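Local coordinates for protein lytic polysaccharide monooxygenase (PDB 4QI8) that probably cleaves cellulose chains oxidatively, using an active-site copper ion, an electron donor and oxygen or hydrogen peroxide, at residues F78-V83 against K126-I131; L137-H142 against G183-S188; I143-A148 against T202-P207; G152-Y157 against P190-N195. One frame throughout, in Å; residues are numbered along the deposited sequence.

Contact 1: F78-V83 against K126-I131; sequences FYLARV and KIPSCI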
loop_
_atom_site.group_PDB
_atom_site.type_symbol
_atom_site.label_atom_id
_atom_site.label_comp_id
_atom_site.label_asym_id
_atom_site.label_seq_id
_atom_site.Cartn_x
_atom_site.Cartn_y
_atom_site.Cartn_z
ATOM N N PHE A 78 3.093 -1.339 2.233
ATOM C CA PHE A 78 3.379 -1.039 0.831
ATOM C C PHE A 78 3.728 -2.308 0.070
ATOM O O PHE A 78 4.449 -3.174 0.577
ATOM C CB PHE A 78 4.545 -0.039 0.700
ATOM C CG PHE A 78 4.244 1.334 1.239
ATOM C CD1 PHE A 78 3.562 2.265 0.464
ATOM C CD2 PHE A 78 4.638 1.696 2.520
ATOM C CE1 PHE A 78 3.290 3.518 0.955
ATOM C CE2 PHE A 78 4.344 2.952 3.017
ATOM C CZ PHE A 78 3.670 3.858 2.234
ATOM N N TYR A 79 3.238 -2.391 -1.165
ATOM C CA TYR A 79 3.489 -3.515 -2.048
ATOM C C TYR A 79 3.924 -3.002 -3.415
ATOM O O TYR A 79 3.494 -1.930 -3.858
ATOM C CB TYR A 79 2.234 -4.346 -2.268
ATOM C CG TYR A 79 1.654 -5.095 -1.089
ATOM C CD1 TYR A 79 0.985 -4.439 -0.066
ATOM C CD2 TYR A 79 1.734 -6.490 -1.028
ATOM C CE1 TYR A 79 0.413 -5.155 0.994
ATOM C CE2 TYR A 79 1.152 -7.202 0.006
ATOM C CZ TYR A 79 0.505 -6.539 1.010
ATOM O OH TYR A 79 -0.073 -7.272 2.015
ATOM N N LEU A 80 4.729 -3.812 -4.096
ATOM C CA LEU A 80 5.068 -3.583 -5.494
ATOM C C LEU A 80 4.526 -4.698 -6.378
ATOM O O LEU A 80 4.384 -5.842 -5.939
ATOM C CB LEU A 80 6.584 -3.574 -5.668
ATOM C CG LEU A 80 7.304 -2.306 -5.220
ATOM C CD1 LEU A 80 8.820 -2.504 -5.221
ATOM C CD2 LEU A 80 6.944 -1.116 -6.118
ATOM N N ALA A 81 4.263 -4.360 -7.639
ATOM C CA ALA A 81 3.927 -5.352 -8.660
ATOM C C ALA A 81 4.573 -4.917 -9.959
ATOM O O ALA A 81 4.411 -3.773 -10.379
ATOM C CB ALA A 81 2.420 -5.481 -8.828
ATOM N N ARG A 82 5.295 -5.832 -10.599
ATOM C CA ARG A 82 6.021 -5.502 -11.815
ATOM C C ARG A 82 5.183 -5.773 -13.059
ATOM O O ARG A 82 4.715 -6.888 -13.305
ATOM C CB ARG A 82 7.325 -6.293 -11.898
ATOM C CG ARG A 82 8.193 -5.857 -13.065
ATOM C CD ARG A 82 9.502 -6.620 -13.120
ATOM N NE ARG A 82 10.368 -6.188 -14.219
ATOM C CZ ARG A 82 10.233 -6.562 -15.489
ATOM N NH1 ARG A 82 9.266 -7.389 -15.864
ATOM N NH2 ARG A 82 11.090 -6.115 -16.395
ATOM N N VAL A 83 5.029 -4.743 -13.877
ATOM C CA VAL A 83 4.322 -4.876 -15.135
ATOM C C VAL A 83 5.099 -5.832 -16.060
ATOM O O VAL A 83 6.301 -5.670 -16.218
ATOM C CB VAL A 83 4.208 -3.506 -15.816
ATOM C CG1 VAL A 83 3.486 -3.636 -17.141
ATOM C CG2 VAL A 83 3.502 -2.486 -14.912
ATOM N N LYS A 126 11.218 2.612 0.995
ATOM C CA LYS A 126 12.488 2.130 0.479
ATOM C C LYS A 126 12.263 1.064 -0.589
ATOM O O LYS A 126 11.685 0.005 -0.331
ATOM C CB LYS A 126 13.386 1.595 1.600
ATOM C CG LYS A 126 14.798 1.170 1.134
ATOM C CD LYS A 126 15.543 2.248 0.305
ATOM C CE LYS A 126 16.584 3.021 1.113
ATOM N NZ LYS A 126 17.183 4.151 0.326
ATOM N N ILE A 127 12.713 1.366 -1.798
ATOM C CA ILE A 127 12.594 0.452 -2.925
ATOM C C ILE A 127 13.776 -0.524 -2.892
ATOM O O ILE A 127 14.926 -0.091 -2.887
ATOM C CB ILE A 127 12.619 1.234 -4.256
ATOM C CG1 ILE A 127 11.512 2.302 -4.294
ATOM C CG2 ILE A 127 12.500 0.292 -5.444
ATOM C CD1 ILE A 127 10.074 1.768 -4.230
ATOM N N PRO A 128 13.509 -1.841 -2.858
ATOM C CA PRO A 128 14.615 -2.810 -2.808
ATOM C C PRO A 128 15.624 -2.637 -3.939
ATOM O O PRO A 128 15.250 -2.352 -5.072
ATOM C CB PRO A 128 13.902 -4.154 -2.942
ATOM C CG PRO A 128 12.548 -3.902 -2.370
ATOM C CD PRO A 128 12.198 -2.517 -2.793
ATOM N N SER A 129 16.905 -2.811 -3.624
ATOM C CA SER A 129 17.969 -2.610 -4.604
ATOM C C SER A 129 18.018 -3.717 -5.641
ATOM O O SER A 129 18.496 -3.514 -6.761
ATOM C CB SER A 129 19.329 -2.537 -3.900
ATOM O OG SER A 129 19.655 -3.765 -3.265
ATOM N N CYS A 130 17.544 -4.895 -5.258
ATOM C CA CYS A 130 17.861 -6.105 -6.001
ATOM C C CYS A 130 16.804 -6.519 -7.017
ATOM O O CYS A 130 17.034 -7.444 -7.797
ATOM C CB CYS A 130 18.125 -7.261 -5.030
ATOM S SG CYS A 130 16.717 -7.650 -3.937
ATOM N N ILE A 131 15.652 -5.855 -7.019
ATOM C CA ILE A 131 14.574 -6.271 -7.901
ATOM C C ILE A 131 14.847 -5.836 -9.342
ATOM O O ILE A 131 15.649 -4.939 -9.599
ATOM C CB ILE A 131 13.196 -5.765 -7.408
ATOM C CG1 ILE A 131 13.180 -4.237 -7.317
ATOM C CG2 ILE A 131 12.863 -6.392 -6.060
ATOM C CD1 ILE A 131 11.813 -3.672 -7.008
#

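Contact 2: L137-H142 against G183-S188; sequences LLRAEH and GAYKAS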
loop_
_atom_site.group_PDB
_atom_site.type_symbol
_atom_site.label_atom_id
_atom_site.label_comp_id
_atom_site.label_asym_id
_atom_site.label_seq_id
_atom_site.Cartn_x
_atom_site.Cartn_y
_atom_site.Cartn_z
ATOM N N LEU A 137 3.692 -0.985 -10.326
ATOM C CA LEU A 137 2.745 -0.317 -9.460
ATOM C C LEU A 137 3.242 -0.402 -8.026
ATOM O O LEU A 137 3.733 -1.453 -7.592
ATOM C CB LEU A 137 1.371 -0.971 -9.553
ATOM C CG LEU A 137 0.740 -0.926 -10.944
ATOM C CD1 LEU A 137 -0.561 -1.720 -10.971
ATOM C CD2 LEU A 137 0.482 0.503 -11.361
ATOM N N LEU A 138 3.081 0.705 -7.299
ATOM C CA LEU A 138 3.358 0.771 -5.872
ATOM C C LEU A 138 2.044 1.034 -5.161
ATOM O O LEU A 138 1.454 2.101 -5.320
ATOM C CB LEU A 138 4.364 1.873 -5.562
ATOM C CG LEU A 138 4.628 2.152 -4.079
ATOM C CD1 LEU A 138 5.238 0.968 -3.339
ATOM C CD2 LEU A 138 5.512 3.370 -3.952
ATOM N N ARG A 139 1.567 0.032 -4.431
ATOM C CA ARG A 139 0.315 0.120 -3.696
ATOM C C ARG A 139 0.594 0.579 -2.272
ATOM O O ARG A 139 1.388 -0.033 -1.559
ATOM C CB ARG A 139 -0.386 -1.244 -3.692
ATOM C CG ARG A 139 -1.653 -1.328 -2.863
ATOM C CD ARG A 139 -2.249 -2.722 -2.968
ATOM N NE ARG A 139 -3.466 -2.872 -2.172
ATOM C CZ ARG A 139 -3.484 -3.128 -0.873
ATOM N NH1 ARG A 139 -2.342 -3.305 -0.215
ATOM N NH2 ARG A 139 -4.640 -3.221 -0.232
ATOM N N ALA A 140 -0.093 1.650 -1.872
ATOM C CA ALA A 140 -0.075 2.178 -0.513
ATOM C C ALA A 140 -1.369 1.795 0.168
ATOM O O ALA A 140 -2.436 1.943 -0.423
ATOM C CB ALA A 140 0.027 3.690 -0.551
ATOM N N GLU A 141 -1.280 1.341 1.414
ATOM C CA GLU A 141 -2.469 1.195 2.228
ATOM C C GLU A 141 -2.201 1.579 3.665
ATOM O O GLU A 141 -1.133 1.309 4.216
ATOM C CB GLU A 141 -3.068 -0.213 2.172
ATOM C CG GLU A 141 -2.364 -1.250 3.027
ATOM C CD GLU A 141 -2.890 -2.664 2.830
ATOM O OE1 GLU A 141 -2.053 -3.591 2.910
ATOM O OE2 GLU A 141 -4.097 -2.853 2.537
ATOM N N HIS A 142 -3.203 2.217 4.252
ATOM C CA HIS A 142 -3.294 2.342 5.682
ATOM C C HIS A 142 -4.521 1.558 6.126
ATOM O O HIS A 142 -5.589 1.678 5.515
ATOM C CB HIS A 142 -3.448 3.789 6.136
ATOM C CG HIS A 142 -3.324 3.904 7.610
ATOM N ND1 HIS A 142 -4.365 4.285 8.430
ATOM C CD2 HIS A 142 -2.294 3.567 8.419
ATOM C CE1 HIS A 142 -3.962 4.200 9.684
ATOM N NE2 HIS A 142 -2.716 3.760 9.704
ATOM N N GLY A 183 -7.759 -11.153 -2.811
ATOM C CA GLY A 183 -7.293 -12.515 -2.618
ATOM C C GLY A 183 -6.407 -12.665 -1.397
ATOM O O GLY A 183 -6.506 -13.643 -0.664
ATOM N N ALA A 184 -5.538 -11.689 -1.175
ATOM C CA ALA A 184 -4.543 -11.789 -0.113
ATOM C C ALA A 184 -5.170 -11.750 1.267
ATOM O O ALA A 184 -4.645 -12.356 2.204
ATOM C CB ALA A 184 -3.528 -10.660 -0.235
ATOM N N TYR A 185 -6.257 -10.995 1.396
ATOM C CA TYR A 185 -6.867 -10.736 2.687
ATOM C C TYR A 185 -8.228 -11.406 2.809
ATOM O O TYR A 185 -8.983 -11.511 1.829
ATOM C CB TYR A 185 -7.053 -9.234 2.909
ATOM C CG TYR A 185 -5.802 -8.387 2.902
ATOM C CD1 TYR A 185 -4.539 -8.939 3.024
ATOM C CD2 TYR A 185 -5.894 -7.006 2.790
ATOM C CE1 TYR A 185 -3.414 -8.155 3.025
ATOM C CE2 TYR A 185 -4.754 -6.208 2.787
ATOM C CZ TYR A 185 -3.513 -6.794 2.914
ATOM O OH TYR A 185 -2.359 -6.047 2.906
ATOM N N LYS A 186 -8.525 -11.818 4.035
ATOM C CA LYS A 186 -9.840 -12.306 4.417
ATOM C C LYS A 186 -10.329 -11.479 5.593
ATOM O O LYS A 186 -9.534 -11.006 6.406
ATOM C CB LYS A 186 -9.797 -13.789 4.789
ATOM C CG LYS A 186 -9.498 -14.699 3.590
ATOM C CD LYS A 186 -9.597 -16.172 3.922
ATOM C CE LYS A 186 -8.370 -16.672 4.652
ATOM N NZ LYS A 186 -7.177 -16.704 3.758
ATOM N N ALA A 187 -11.636 -11.319 5.699
ATOM C CA ALA A 187 -12.231 -10.511 6.757
ATOM C C ALA A 187 -11.938 -11.066 8.149
ATOM O O ALA A 187 -12.026 -10.339 9.126
ATOM C CB ALA A 187 -13.726 -10.392 6.531
ATOM N N SER A 188 -11.594 -12.348 8.235
ATOM C CA SER A 188 -11.288 -13.001 9.503
ATOM C C SER A 188 -9.806 -12.969 9.865
ATOM O O SER A 188 -9.415 -13.494 10.902
ATOM C CB SER A 188 -11.739 -14.459 9.446
ATOM O OG SER A 188 -11.113 -15.096 8.347
#

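Contact 3: I143-A148 against T202-P207; sequences IGLHVA and TSYKNP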
loop_
_atom_site.group_PDB
_atom_site.type_symbol
_atom_site.label_atom_id
_atom_site.label_comp_id
_atom_site.label_asym_id
_atom_site.label_seq_id
_atom_site.Cartn_x
_atom_site.Cartn_y
_atom_site.Cartn_z
ATOM N N ILE A 143 -4.376 0.781 7.197
ATOM C CA ILE A 143 -5.489 -0.007 7.716
ATOM C C ILE A 143 -5.903 0.566 9.063
ATOM O O ILE A 143 -5.206 0.390 10.061
ATOM C CB ILE A 143 -5.135 -1.508 7.858
ATOM C CG1 ILE A 143 -4.410 -2.020 6.606
ATOM C CG2 ILE A 143 -6.404 -2.286 8.096
ATOM C CD1 ILE A 143 -3.963 -3.484 6.686
ATOM N N GLY A 144 -7.028 1.277 9.093
ATOM C CA GLY A 144 -7.539 1.853 10.323
ATOM C C GLY A 144 -8.291 0.809 11.117
ATOM O O GLY A 144 -9.282 0.252 10.636
ATOM N N LEU A 145 -7.822 0.561 12.339
ATOM C CA LEU A 145 -8.286 -0.568 13.148
ATOM C C LEU A 145 -9.098 -0.192 14.389
ATOM O O LEU A 145 -9.393 -1.042 15.219
ATOM C CB LEU A 145 -7.087 -1.417 13.584
ATOM C CG LEU A 145 -6.323 -2.089 12.446
ATOM C CD1 LEU A 145 -5.097 -2.770 13.004
ATOM C CD2 LEU A 145 -7.189 -3.086 11.696
ATOM N N HIS A 146 -9.441 1.082 14.534
ATOM C CA HIS A 146 -10.086 1.550 15.756
ATOM C C HIS A 146 -11.402 0.846 16.095
ATOM O O HIS A 146 -11.731 0.758 17.280
ATOM C CB HIS A 146 -10.276 3.070 15.731
ATOM C CG HIS A 146 -10.845 3.588 14.456
ATOM N ND1 HIS A 146 -10.165 3.512 13.260
ATOM C CD2 HIS A 146 -12.027 4.185 14.190
ATOM C CE1 HIS A 146 -10.914 4.043 12.308
ATOM N NE2 HIS A 146 -12.049 4.455 12.846
ATOM N N VAL A 147 -12.159 0.385 15.091
ATOM C CA VAL A 147 -13.424 -0.310 15.329
ATOM C C VAL A 147 -13.439 -1.708 14.699
ATOM O O VAL A 147 -14.502 -2.297 14.480
ATOM C CB VAL A 147 -14.643 0.532 14.858
ATOM C CG1 VAL A 147 -14.765 1.795 15.714
ATOM C CG2 VAL A 147 -14.551 0.908 13.376
ATOM N N ALA A 148 -12.255 -2.276 14.497
ATOM C CA ALA A 148 -12.090 -3.475 13.683
ATOM C C ALA A 148 -12.444 -4.799 14.360
ATOM O O ALA A 148 -12.218 -5.850 13.785
ATOM C CB ALA A 148 -10.674 -3.525 13.158
ATOM N N THR A 202 -0.926 -7.878 22.740
ATOM C CA THR A 202 0.500 -7.810 23.027
ATOM C C THR A 202 1.322 -8.197 21.806
ATOM O O THR A 202 2.551 -8.217 21.856
ATOM C CB THR A 202 0.877 -8.722 24.199
ATOM O OG1 THR A 202 0.457 -10.062 23.921
ATOM C CG2 THR A 202 0.204 -8.241 25.470
ATOM N N SER A 203 0.634 -8.475 20.704
ATOM C CA SER A 203 1.270 -8.759 19.427
ATOM C C SER A 203 0.306 -8.308 18.344
ATOM O O SER A 203 -0.850 -8.012 18.628
ATOM C CB SER A 203 1.558 -10.249 19.285
ATOM O OG SER A 203 0.359 -10.993 19.338
ATOM N N TYR A 204 0.792 -8.241 17.111
ATOM C CA TYR A 204 -0.030 -7.811 15.985
ATOM C C TYR A 204 0.435 -8.530 14.727
ATOM O O TYR A 204 1.587 -8.400 14.321
ATOM C CB TYR A 204 0.010 -6.278 15.778
ATOM C CG TYR A 204 -0.802 -5.896 14.559
ATOM C CD1 TYR A 204 -2.179 -5.990 14.587
ATOM C CD2 TYR A 204 -0.196 -5.500 13.368
ATOM C CE1 TYR A 204 -2.939 -5.701 13.466
ATOM C CE2 TYR A 204 -0.947 -5.219 12.243
ATOM C CZ TYR A 204 -2.315 -5.323 12.296
ATOM O OH TYR A 204 -3.035 -5.077 11.160
ATOM N N LYS A 205 -0.465 -9.288 14.110
ATOM C CA LYS A 205 -0.131 -10.012 12.896
ATOM C C LYS A 205 -0.593 -9.227 11.670
ATOM O O LYS A 205 -1.768 -9.248 11.306
ATOM C CB LYS A 205 -0.806 -11.382 12.898
ATOM C CG LYS A 205 -0.452 -12.251 11.697
ATOM C CD LYS A 205 1.029 -12.522 11.631
ATOM C CE LYS A 205 1.391 -13.429 10.465
ATOM N NZ LYS A 205 2.872 -13.558 10.374
ATOM N N ASN A 206 0.330 -8.527 11.016
ATOM C CA ASN A 206 -0.037 -7.802 9.805
ATOM C C ASN A 206 -0.663 -8.748 8.797
ATOM O O ASN A 206 -0.168 -9.856 8.598
ATOM C CB ASN A 206 1.191 -7.196 9.140
ATOM C CG ASN A 206 1.875 -6.175 10.005
ATOM O OD1 ASN A 206 2.646 -6.524 10.900
ATOM N ND2 ASN A 206 1.595 -4.899 9.756
ATOM N N PRO A 207 -1.711 -8.302 8.094
ATOM C CA PRO A 207 -2.256 -9.159 7.048
ATOM C C PRO A 207 -1.339 -9.172 5.834
ATOM O O PRO A 207 -0.533 -8.260 5.605
ATOM C CB PRO A 207 -3.613 -8.513 6.742
ATOM C CG PRO A 207 -3.386 -7.079 7.013
ATOM C CD PRO A 207 -2.448 -7.035 8.198
#

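Contact 4: G152-Y157 against P190-N195; sequences GAAQFY and PGILIN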
loop_
_atom_site.group_PDB
_atom_site.type_symbol
_atom_site.label_atom_id
_atom_site.label_comp_id
_atom_site.label_asym_id
_atom_site.label_seq_id
_atom_site.Cartn_x
_atom_site.Cartn_y
_atom_site.Cartn_z
ATOM N N GLY A 152 -15.806 -6.726 8.686
ATOM C CA GLY A 152 -16.077 -5.674 7.730
ATOM C C GLY A 152 -15.925 -4.269 8.282
ATOM O O GLY A 152 -16.350 -3.325 7.621
ATOM N N ALA A 153 -15.276 -4.124 9.443
ATOM C CA ALA A 153 -15.138 -2.821 10.092
ATOM C C ALA A 153 -13.753 -2.182 9.967
ATOM O O ALA A 153 -13.605 -1.000 10.253
ATOM C CB ALA A 153 -15.559 -2.893 11.548
ATOM N N ALA A 154 -12.739 -2.947 9.565
ATOM C CA ALA A 154 -11.429 -2.372 9.271
ATOM C C ALA A 154 -11.563 -1.417 8.091
ATOM O O ALA A 154 -12.284 -1.687 7.139
ATOM C CB ALA A 154 -10.431 -3.476 8.969
ATOM N N GLN A 155 -10.834 -0.310 8.152
ATOM C CA GLN A 155 -10.948 0.759 7.160
ATOM C C GLN A 155 -9.661 0.857 6.348
ATOM O O GLN A 155 -8.626 1.294 6.854
ATOM C CB GLN A 155 -11.221 2.096 7.862
ATOM C CG GLN A 155 -12.524 2.079 8.637
ATOM C CD GLN A 155 -12.842 3.378 9.346
ATOM O OE1 GLN A 155 -12.064 4.346 9.321
ATOM N NE2 GLN A 155 -13.991 3.398 10.010
ATOM N N PHE A 156 -9.724 0.463 5.081
ATOM C CA PHE A 156 -8.548 0.491 4.211
ATOM C C PHE A 156 -8.530 1.770 3.368
ATOM O O PHE A 156 -9.480 2.058 2.630
ATOM C CB PHE A 156 -8.525 -0.725 3.275
ATOM C CG PHE A 156 -8.402 -2.054 3.976
ATOM C CD1 PHE A 156 -9.507 -2.678 4.534
ATOM C CD2 PHE A 156 -7.179 -2.699 4.027
ATOM C CE1 PHE A 156 -9.382 -3.909 5.151
ATOM C CE2 PHE A 156 -7.056 -3.931 4.636
ATOM C CZ PHE A 156 -8.162 -4.531 5.200
ATOM N N TYR A 157 -7.436 2.519 3.475
ATOM C CA TYR A 157 -7.228 3.755 2.717
ATOM C C TYR A 157 -6.078 3.465 1.749
ATOM O O TYR A 157 -4.966 3.198 2.180
ATOM C CB TYR A 157 -6.894 4.914 3.670
ATOM C CG TYR A 157 -7.996 5.179 4.671
ATOM C CD1 TYR A 157 -9.044 6.049 4.356
ATOM C CD2 TYR A 157 -8.007 4.567 5.924
ATOM C CE1 TYR A 157 -10.065 6.295 5.251
ATOM C CE2 TYR A 157 -9.026 4.817 6.829
ATOM C CZ TYR A 157 -10.052 5.679 6.486
ATOM O OH TYR A 157 -11.089 5.951 7.350
ATOM N N PRO A 190 -6.327 -12.211 11.430
ATOM C CA PRO A 190 -6.164 -11.728 12.806
ATOM C C PRO A 190 -5.632 -10.308 12.942
ATOM O O PRO A 190 -5.701 -9.755 14.038
ATOM C CB PRO A 190 -5.188 -12.743 13.425
ATOM C CG PRO A 190 -4.479 -13.324 12.279
ATOM C CD PRO A 190 -5.496 -13.402 11.181
ATOM N N GLY A 191 -5.107 -9.728 11.868
ATOM C CA GLY A 191 -4.720 -8.329 11.864
ATOM C C GLY A 191 -5.754 -7.408 11.228
ATOM O O GLY A 191 -5.507 -6.208 11.096
ATOM N N ILE A 192 -6.898 -7.976 10.842
ATOM C CA ILE A 192 -8.014 -7.244 10.233
ATOM C C ILE A 192 -9.240 -7.284 11.159
ATOM O O ILE A 192 -9.864 -6.247 11.410
ATOM C CB ILE A 192 -8.325 -7.803 8.826
ATOM C CG1 ILE A 192 -7.150 -7.514 7.895
ATOM C CG2 ILE A 192 -9.609 -7.204 8.268
ATOM C CD1 ILE A 192 -7.256 -8.138 6.519
ATOM N N LEU A 193 -9.575 -8.485 11.639
ATOM C CA LEU A 193 -10.605 -8.686 12.654
ATOM C C LEU A 193 -9.888 -8.706 13.992
ATOM O O LEU A 193 -9.305 -9.719 14.378
ATOM C CB LEU A 193 -11.335 -10.010 12.426
ATOM C CG LEU A 193 -12.540 -10.250 13.333
ATOM C CD1 LEU A 193 -13.669 -9.331 12.909
ATOM C CD2 LEU A 193 -12.989 -11.709 13.318
ATOM N N ILE A 194 -9.927 -7.585 14.699
ATOM C CA ILE A 194 -9.102 -7.411 15.870
ATOM C C ILE A 194 -9.652 -6.301 16.740
ATOM O O ILE A 194 -10.070 -5.255 16.239
ATOM C CB ILE A 194 -7.617 -7.098 15.453
ATOM C CG1 ILE A 194 -6.726 -6.911 16.685
ATOM C CG2 ILE A 194 -7.538 -5.894 14.529
ATOM C CD1 ILE A 194 -5.249 -6.790 16.343
ATOM N N ASN A 195 -9.650 -6.557 18.045
ATOM C CA ASN A 195 -9.913 -5.525 19.034
ATOM C C ASN A 195 -8.583 -4.985 19.543
ATOM O O ASN A 195 -7.887 -5.662 20.310
ATOM C CB ASN A 195 -10.727 -6.104 20.185
ATOM C CG ASN A 195 -10.837 -5.156 21.348
ATOM O OD1 ASN A 195 -10.641 -3.942 21.212
ATOM N ND2 ASN A 195 -11.144 -5.709 22.518
HETATM O O HOH W 1 -12.576 -5.903 10.755
#

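Contact 1: F78-V83 against K126-I131
L80 meets P128 and I131 across two backbones that stay well apart: the closest alpha carbons, L80 CA and I127 CA, are 8.9 Å from each other, so the strand and the loop are joined through side chains alone. The contact is small and wholly apolar, with 113 Å² buried over both sides. On the strand it rests on one methyl. L80 CD1 lies 3.7 Å from I131 CD1, and the same L80 CD1 stands 4.2 Å from P128 CD. The two partners come in differently. L80 and P128 reach toward each other, methyl to ring carbon CD, whereas I131 runs across the leucine at about a right angle and offers its last carbon. I131 gets there from a crowded start: CG1 sits between the backbone N and the carbonyl carbon (chi1 59°), and the chain then straightens, which carries CD1 up to the leucine. With no polar group in the contact, the two segments meet here by van der Waals packing alone. Just before I131, C130 is tied to C214 by a disulfide, which fastens this loop to the C-terminus of the chain. Strand 76-82 is an inner strand of the mixed sheet, hydrogen-bonded to 134-144 on one edge and to 99-104 on the other. The loop leaves strand 122-126, an outermost strand of the three-stranded sheet, on its way to strand 134-144, so L80 packs where the chain passes from one sheet of the beta-sandwich to the other.

Contact 2: L137-H142 against G183-S188
Y185 hands its phenol hydrogen to E141 in a very short hydrogen bond, 2.5 Å from Y185 OH to E141 OE1. The two groups approach from opposite directions and lie nearly in one plane: carboxylate and ring are only 12° apart, and OE1 sits in the ring plane at its edge. The second oxygen follows along that edge, with E141 OE2 3.4 Å from Y185 CE2. The glutamate achieves this by an uncommon route, its CG set between the backbone N and the carbonyl carbon (chi1 79°) and the rest of the chain extended, so that it stands off the strand toward the loop. R139, two residues back and fully stretched from CG to NE, lies alongside. Its NH2 gives a salt bridge of 2.8 Å to E141 OE2, coming from above the carboxylate plane, 63° out of it, while the tyrosine holds the other oxygen. OE1 has a second donor in Q77 NE2, and Y185 OH also bonds Y79 OH. F181 makes a cation-pi contact with R139 and an edge-to-face one with Y185. These donors and the buried arginine would be expected to keep the carboxylate ionised. With a leucine in place of E141, R139 would probably lose its carboxylate partner in a buried place, and Y185 OH this acceptor. Side chain to side chain, E141 is about 7 Å from the copper ligand Y157. The arrangement is a buried polar network of the AA9 beta-sandwich, where a loop is latched onto a central strand some way from the copper, about 14 Å from the E141 side chain.

Contact 3: I143-A148 against T202-P207
I143 and L145 make the apolar part of this contact, each against one residue of the 202-207 loop. I143 and P207 reach toward each other, and I143 CD1 is 3.7 Å from P207 CG. The isoleucine sends CG1 opposite its carbonyl carbon and then extends (chi2 177°), which brings the terminal methyl to the proline. L145 and Y204 come from opposite directions. L145 CD1 rests obliquely against the phenol end of the ring, 3.7 Å from Y204 CE1 and 3.6 Å from Y204 OH.

This is the place where strand 134-144 runs out into a type I beta turn, L145 to A148, on the copper side of the AA9 beta-sandwich, and the long C-terminal loop packs beneath it. The turn carries H146, which probably binds the oxygen cosubstrate and whose ring stacks on that of the copper ligand H72.

The polar bonds run within the segments or to residues around them. A148 N donates to L145 O at 3.2 Å and closes the turn. Y204 OH, although a methyl lies against it, is hydrogen-bonded to G191 O, which helps hold the phenol end beside L145. The amide of N206 brings its ND2 into the plane of the Y204 ring at the edge, and that nitrogen is held by Q77 OE1 and E105 O.

Contact 4: G152-Y157 against P190-N195
I192 packs against A154 and F156 with its two branches, one for each. Its CB stands back from both and serves as the fork. From there CG2, anti to the backbone N, goes to A154, with I192 CG2 3.9 Å from A154 CB. The other branch is thrown opposite the carbonyl carbon (chi1 -66°): I192 CG1 passes F156 CZ at 4.1 Å, and the chain, extended, ends with I192 CD1 3.9 Å from the same F156 CZ. That methyl lies in the plane of the phenyl ring at its edge, so the isoleucine crosses the end of the phenylalanine at about a right angle and does not lie over a face. The backbone of I192 adds a polar link. A water takes the hydrogen of A154 N at 3.2 Å and lies 2.8 Å from I192 O, to which it can donate, though other acceptors compete for its protons. I192 O also touches A154 CB, at 3.7 Å.

The residues flanking F156 belong to the active site. Y157 is a ligand of the copper, and Y157 OH donates to Q155 OE1 at 2.7 Å from above the amide's carbonyl plane, 40° out of it; Q155 itself probably binds oxygen. Strand 155-166 runs between 54-57 and 134-144 in the mixed sheet, with Q155 bonded to G144 and Y157 to H142 through their backbones. F156 also packs on E141 and I143, and the 190-195 loop lies against the start of strand 155-166 and the residue just before it.

All four contacts are buried, and each sets a strand of the mixed sheet, or the residues at its end, against a loop. Contact 2 lies nearest the centre of the chain and is the polar one, crossed by a short hydrogen bond to a carboxylate that its own strand's arginine also grips; the others pack aliphatic, proline and aromatic groups, with contact 4 adding a water bridge. Contacts 2 and 3 share strand 134-144, and contact 4 uses its neighbour 155-166. Contact 1 sits across the chain's centre from contacts 3 and 4, away from the copper, whereas contacts 3 and 4 lie side by side, their centres about 6 Å apart.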